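STIL N-terminal domain-containing protein (Trichoplax adhaerens, PDB 5OI9) is the N-terminal domain of a STIL-family protein of centriole assembly and probably binds the centrosomal protein CEP85. Local coordinates at residues 162-174 with 182-194. Sequence-based numbering, arbitrary orientation.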
loop_
_atom_site.group_PDB
_atom_site.type_symbol
_atom_site.label_atom_id
_atom_site.label_comp_id
_atom_site.label_asym_id
_atom_site.label_seq_id
_atom_site.Cartn_x
_atom_site.Cartn_y
_atom_site.Cartn_z
ATOM N N ILE A 162 1.783 -1.447 -4.146
ATOM C CA ILE A 162 1.316 -1.748 -2.796
ATOM C C ILE A 162 1.137 -0.470 -1.988
ATOM O O ILE A 162 0.280 -0.403 -1.098
ATOM C CB ILE A 162 2.286 -2.725 -2.100
ATOM C CG1 ILE A 162 2.487 -3.976 -2.954
ATOM C CG2 ILE A 162 1.769 -3.117 -0.725
ATOM C CD1 ILE A 162 3.414 -4.994 -2.327
ATOM N N LYS A 163 1.924 0.568 -2.290
ATOM C CA LYS A 163 1.799 1.836 -1.580
ATOM C C LYS A 163 0.439 2.489 -1.793
ATOM O O LYS A 163 0.019 3.305 -0.966
ATOM C CB LYS A 163 2.910 2.796 -2.012
ATOM C CG LYS A 163 4.312 2.328 -1.655
ATOM C CD LYS A 163 5.364 3.355 -2.060
ATOM C CE LYS A 163 5.485 3.470 -3.570
ATOM N NZ LYS A 163 5.970 2.202 -4.186
ATOM N N ASP A 164 -0.261 2.149 -2.878
ATOM C CA ASP A 164 -1.598 2.681 -3.108
ATOM C C ASP A 164 -2.649 2.045 -2.207
ATOM O O ASP A 164 -3.796 2.501 -2.209
ATOM C CB ASP A 164 -2.005 2.481 -4.569
ATOM C CG ASP A 164 -1.113 3.235 -5.534
ATOM O OD1 ASP A 164 -0.633 4.329 -5.171
ATOM O OD2 ASP A 164 -0.898 2.736 -6.659
HETATM N N MSE A 165 -2.289 1.010 -1.452
HETATM C CA MSE A 165 -3.245 0.272 -0.629
HETATM C C MSE A 165 -3.334 0.782 0.807
HETATM O O MSE A 165 -4.112 0.263 1.599
HETATM C CB MSE A 165 -2.885 -1.215 -0.606
HETATM C CG MSE A 165 -2.820 -1.840 -1.978
HETATM SE SE MSE A 165 -4.513 -1.621 -2.899
HETATM C CE MSE A 165 -3.819 -1.556 -4.720
ATOM N N LEU A 166 -2.530 1.787 1.148
ATOM C CA LEU A 166 -2.562 2.344 2.495
ATOM C C LEU A 166 -2.313 3.843 2.439
ATOM O O LEU A 166 -1.602 4.339 1.560
ATOM C CB LEU A 166 -1.540 1.663 3.415
ATOM C CG LEU A 166 -0.085 1.584 2.955
ATOM C CD1 LEU A 166 0.722 2.761 3.484
ATOM C CD2 LEU A 166 0.531 0.265 3.390
ATOM N N SER A 167 -2.920 4.560 3.382
ATOM C CA SER A 167 -2.722 5.997 3.531
ATOM C C SER A 167 -2.286 6.265 4.963
ATOM O O SER A 167 -3.040 5.999 5.904
ATOM C CB SER A 167 -3.994 6.779 3.193
ATOM O OG SER A 167 -3.793 8.167 3.380
ATOM N N LEU A 168 -1.075 6.788 5.120
ATOM C CA LEU A 168 -0.436 6.955 6.416
ATOM C C LEU A 168 -0.187 8.433 6.674
ATOM O O LEU A 168 0.281 9.149 5.784
ATOM C CB LEU A 168 0.880 6.170 6.461
ATOM C CG LEU A 168 1.689 6.137 7.755
ATOM C CD1 LEU A 168 0.972 5.317 8.818
ATOM C CD2 LEU A 168 3.077 5.578 7.485
ATOM N N LYS A 169 -0.506 8.886 7.887
ATOM C CA LYS A 169 -0.316 10.275 8.283
ATOM C C LYS A 169 0.317 10.312 9.667
ATOM O O LYS A 169 0.196 9.365 10.447
ATOM C CB LYS A 169 -1.641 11.053 8.289
ATOM C CG LYS A 169 -2.379 11.039 6.961
ATOM C CD LYS A 169 -3.781 11.609 7.100
ATOM C CE LYS A 169 -3.751 13.100 7.390
ATOM N NZ LYS A 169 -3.213 13.874 6.238
ATOM N N ILE A 170 0.996 11.419 9.967
ATOM C CA ILE A 170 1.657 11.601 11.255
ATOM C C ILE A 170 1.329 12.987 11.796
ATOM O O ILE A 170 1.421 13.982 11.070
ATOM C CB ILE A 170 3.183 11.410 11.154
ATOM C CG1 ILE A 170 3.513 9.960 10.800
ATOM C CG2 ILE A 170 3.859 11.786 12.467
ATOM C CD1 ILE A 170 4.990 9.680 10.698
ATOM N N HIS A 171 0.935 13.043 13.067
ATOM C CA HIS A 171 0.805 14.285 13.821
ATOM C C HIS A 171 1.918 14.340 14.858
ATOM O O HIS A 171 2.105 13.385 15.623
ATOM C CB HIS A 171 -0.555 14.382 14.518
ATOM C CG HIS A 171 -1.723 14.406 13.582
ATOM N ND1 HIS A 171 -3.000 14.076 13.983
ATOM C CD2 HIS A 171 -1.812 14.726 12.271
ATOM C CE1 HIS A 171 -3.824 14.188 12.957
ATOM N NE2 HIS A 171 -3.129 14.581 11.906
ATOM N N ALA A 172 2.654 15.449 14.888
ATOM C CA ALA A 172 3.764 15.614 15.819
ATOM C C ALA A 172 3.564 16.891 16.618
ATOM O O ALA A 172 3.455 17.977 16.044
ATOM C CB ALA A 172 5.104 15.644 15.079
ATOM N N THR A 173 3.512 16.767 17.936
ATOM C CA THR A 173 3.491 17.920 18.827
ATOM C C THR A 173 4.847 18.005 19.513
ATOM O O THR A 173 5.293 17.032 20.131
ATOM C CB THR A 173 2.362 17.807 19.847
ATOM O OG1 THR A 173 1.114 17.663 19.157
ATOM C CG2 THR A 173 2.305 19.050 20.709
ATOM N N TYR A 174 5.512 19.150 19.384
ATOM C CA TYR A 174 6.867 19.303 19.888
ATOM C C TYR A 174 6.957 20.471 20.861
ATOM O O TYR A 174 6.098 21.359 20.894
ATOM C CB TYR A 174 7.879 19.499 18.748
ATOM C CG TYR A 174 7.762 20.819 18.015
ATOM C CD1 TYR A 174 6.781 21.014 17.054
ATOM C CD2 TYR A 174 8.644 21.863 18.273
ATOM C CE1 TYR A 174 6.673 22.211 16.376
ATOM C CE2 TYR A 174 8.542 23.066 17.599
ATOM C CZ TYR A 174 7.555 23.234 16.652
ATOM O OH TYR A 174 7.449 24.429 15.977
ATOM N N SER A 182 11.364 17.785 22.955
ATOM C CA SER A 182 10.425 16.698 23.183
ATOM C C SER A 182 9.384 16.691 22.073
ATOM O O SER A 182 8.899 17.747 21.662
ATOM C CB SER A 182 9.744 16.828 24.550
ATOM O OG SER A 182 8.969 18.010 24.624
ATOM N N ILE A 183 9.051 15.499 21.581
ATOM C CA ILE A 183 8.091 15.346 20.490
ATOM C C ILE A 183 7.143 14.203 20.822
ATOM O O ILE A 183 7.585 13.106 21.178
ATOM C CB ILE A 183 8.778 15.073 19.136
ATOM C CG1 ILE A 183 9.869 16.105 18.851
ATOM C CG2 ILE A 183 7.751 15.077 18.012
ATOM C CD1 ILE A 183 10.534 15.918 17.507
ATOM N N ASN A 184 5.841 14.453 20.696
ATOM C CA ASN A 184 4.835 13.399 20.728
ATOM C C ASN A 184 4.457 13.074 19.288
ATOM O O ASN A 184 3.884 13.913 18.585
ATOM C CB ASN A 184 3.610 13.817 21.535
ATOM C CG ASN A 184 2.536 12.745 21.552
ATOM O OD1 ASN A 184 1.529 12.846 20.851
ATOM N ND2 ASN A 184 2.752 11.704 22.347
ATOM N N VAL A 185 4.783 11.862 18.850
ATOM C CA VAL A 185 4.546 11.430 17.479
ATOM C C VAL A 185 3.348 10.492 17.479
ATOM O O VAL A 185 3.378 9.435 18.118
ATOM C CB VAL A 185 5.786 10.742 16.885
ATOM C CG1 VAL A 185 5.530 10.325 15.444
ATOM C CG2 VAL A 185 7.000 11.646 16.986
ATOM N N THR A 186 2.288 10.884 16.778
ATOM C CA THR A 186 1.114 10.043 16.574
ATOM C C THR A 186 1.009 9.703 15.094
ATOM O O THR A 186 1.117 10.591 14.242
ATOM C CB THR A 186 -0.166 10.740 17.049
ATOM O OG1 THR A 186 -0.102 10.957 18.464
ATOM C CG2 THR A 186 -1.386 9.891 16.729
ATOM N N SER A 187 0.800 8.423 14.792
ATOM C CA SER A 187 0.712 7.937 13.421
ATOM C C SER A 187 -0.628 7.248 13.210
ATOM O O SER A 187 -1.035 6.413 14.023
ATOM C CB SER A 187 1.852 6.966 13.105
ATOM O OG SER A 187 1.714 5.767 13.849
ATOM N N GLY A 188 -1.302 7.591 12.119
ATOM C CA GLY A 188 -2.564 6.968 11.776
ATOM C C GLY A 188 -2.538 6.452 10.354
ATOM O O GLY A 188 -1.889 7.020 9.475
ATOM N N VAL A 189 -3.260 5.353 10.137
ATOM C CA VAL A 189 -3.292 4.683 8.843
ATOM C C VAL A 189 -4.721 4.250 8.538
ATOM O O VAL A 189 -5.516 3.981 9.442
ATOM C CB VAL A 189 -2.331 3.469 8.805
ATOM C CG1 VAL A 189 -2.859 2.334 9.677
ATOM C CG2 VAL A 189 -2.098 3.000 7.375
ATOM N N VAL A 190 -5.049 4.204 7.249
ATOM C CA VAL A 190 -6.286 3.604 6.768
ATOM C C VAL A 190 -5.938 2.614 5.666
ATOM O O VAL A 190 -5.095 2.896 4.807
ATOM C CB VAL A 190 -7.298 4.657 6.258
ATOM C CG1 VAL A 190 -7.813 5.500 7.409
ATOM C CG2 VAL A 190 -6.674 5.543 5.195
ATOM N N VAL A 191 -6.561 1.443 5.714
ATOM C CA VAL A 191 -6.357 0.392 4.718
ATOM C C VAL A 191 -7.723 -0.152 4.318
ATOM O O VAL A 191 -8.589 -0.320 5.189
ATOM C CB VAL A 191 -5.450 -0.722 5.266
ATOM C CG1 VAL A 191 -5.363 -1.882 4.284
ATOM C CG2 VAL A 191 -4.063 -0.179 5.571
ATOM N N PRO A 192 -7.972 -0.427 3.036
ATOM C CA PRO A 192 -9.230 -1.083 2.669
ATOM C C PRO A 192 -9.343 -2.424 3.371
ATOM O O PRO A 192 -8.370 -3.176 3.479
ATOM C CB PRO A 192 -9.119 -1.246 1.149
ATOM C CG PRO A 192 -8.151 -0.205 0.725
ATOM C CD PRO A 192 -7.176 -0.060 1.854
ATOM N N SER A 193 -10.537 -2.713 3.877
ATOM C CA SER A 193 -10.749 -3.931 4.640
ATOM C C SER A 193 -11.113 -5.129 3.774
ATOM O O SER A 193 -11.048 -6.256 4.262
ATOM C CB SER A 193 -11.843 -3.714 5.689
ATOM O OG SER A 193 -13.076 -3.403 5.072
ATOM N N ALA A 194 -11.460 -4.916 2.507
ATOM C CA ALA A 194 -11.990 -5.984 1.663
ATOM C C ALA A 194 -11.108 -7.228 1.686
ATOM O O ALA A 194 -9.900 -7.159 1.443
ATOM C CB ALA A 194 -12.142 -5.479 0.228
#
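Leu168 and Val189 face each other across the two arms of a long antiparallel beta hairpin, strands 167-176 and 180-192, that lies between strands 118-126 and 322-334 in a mixed sheet of this STIL N-terminal domain. Four hydrogen-bonded pairs, from Ser167 with Val190 to Thr173 with Asn184, join the arms; the bond from Thr186 N to His171 O, 2.8 Å, is almost straight at 173°. On the face that carries Leu168, Ile170, Ala172 and Tyr174, Leu168 swings its CG away from its own backbone N (chi1 -177°) and lays CD1 against Val189 CB, 3.8 Å away, the two side chains crossing at a slant. Further along, Ile170 reaches across with its CG2 branch, which meets Val185 CG1 at 3.7 Å. The methyl of Ala172 is a low bump, and CG2 of Ile183 comes down to it at 4.0 Å. Ile183 bridges Ala172 and Tyr174, for its other branch, CG1, packs against Tyr174 CB and the phenol ring runs on to helix 45-61. Strand 343-348 packs over Val185, Ser187 and Val189 on this same face. The other face carries Lys169, His171 and Thr173. Gly188, opposite Lys169, adds no side chain to it; next along the strand on this face, Val190 CG2 nestles against Ser167 CB at 3.6 Å. His171 turns away from the hairpin to stack on Phe137, and Asn184 ND2 is held by Asp330 of strand 322-334. Beyond the pair of Ser167 with Val190, the Pro192 ring brings its CD to 3.1 Å from Met165 O.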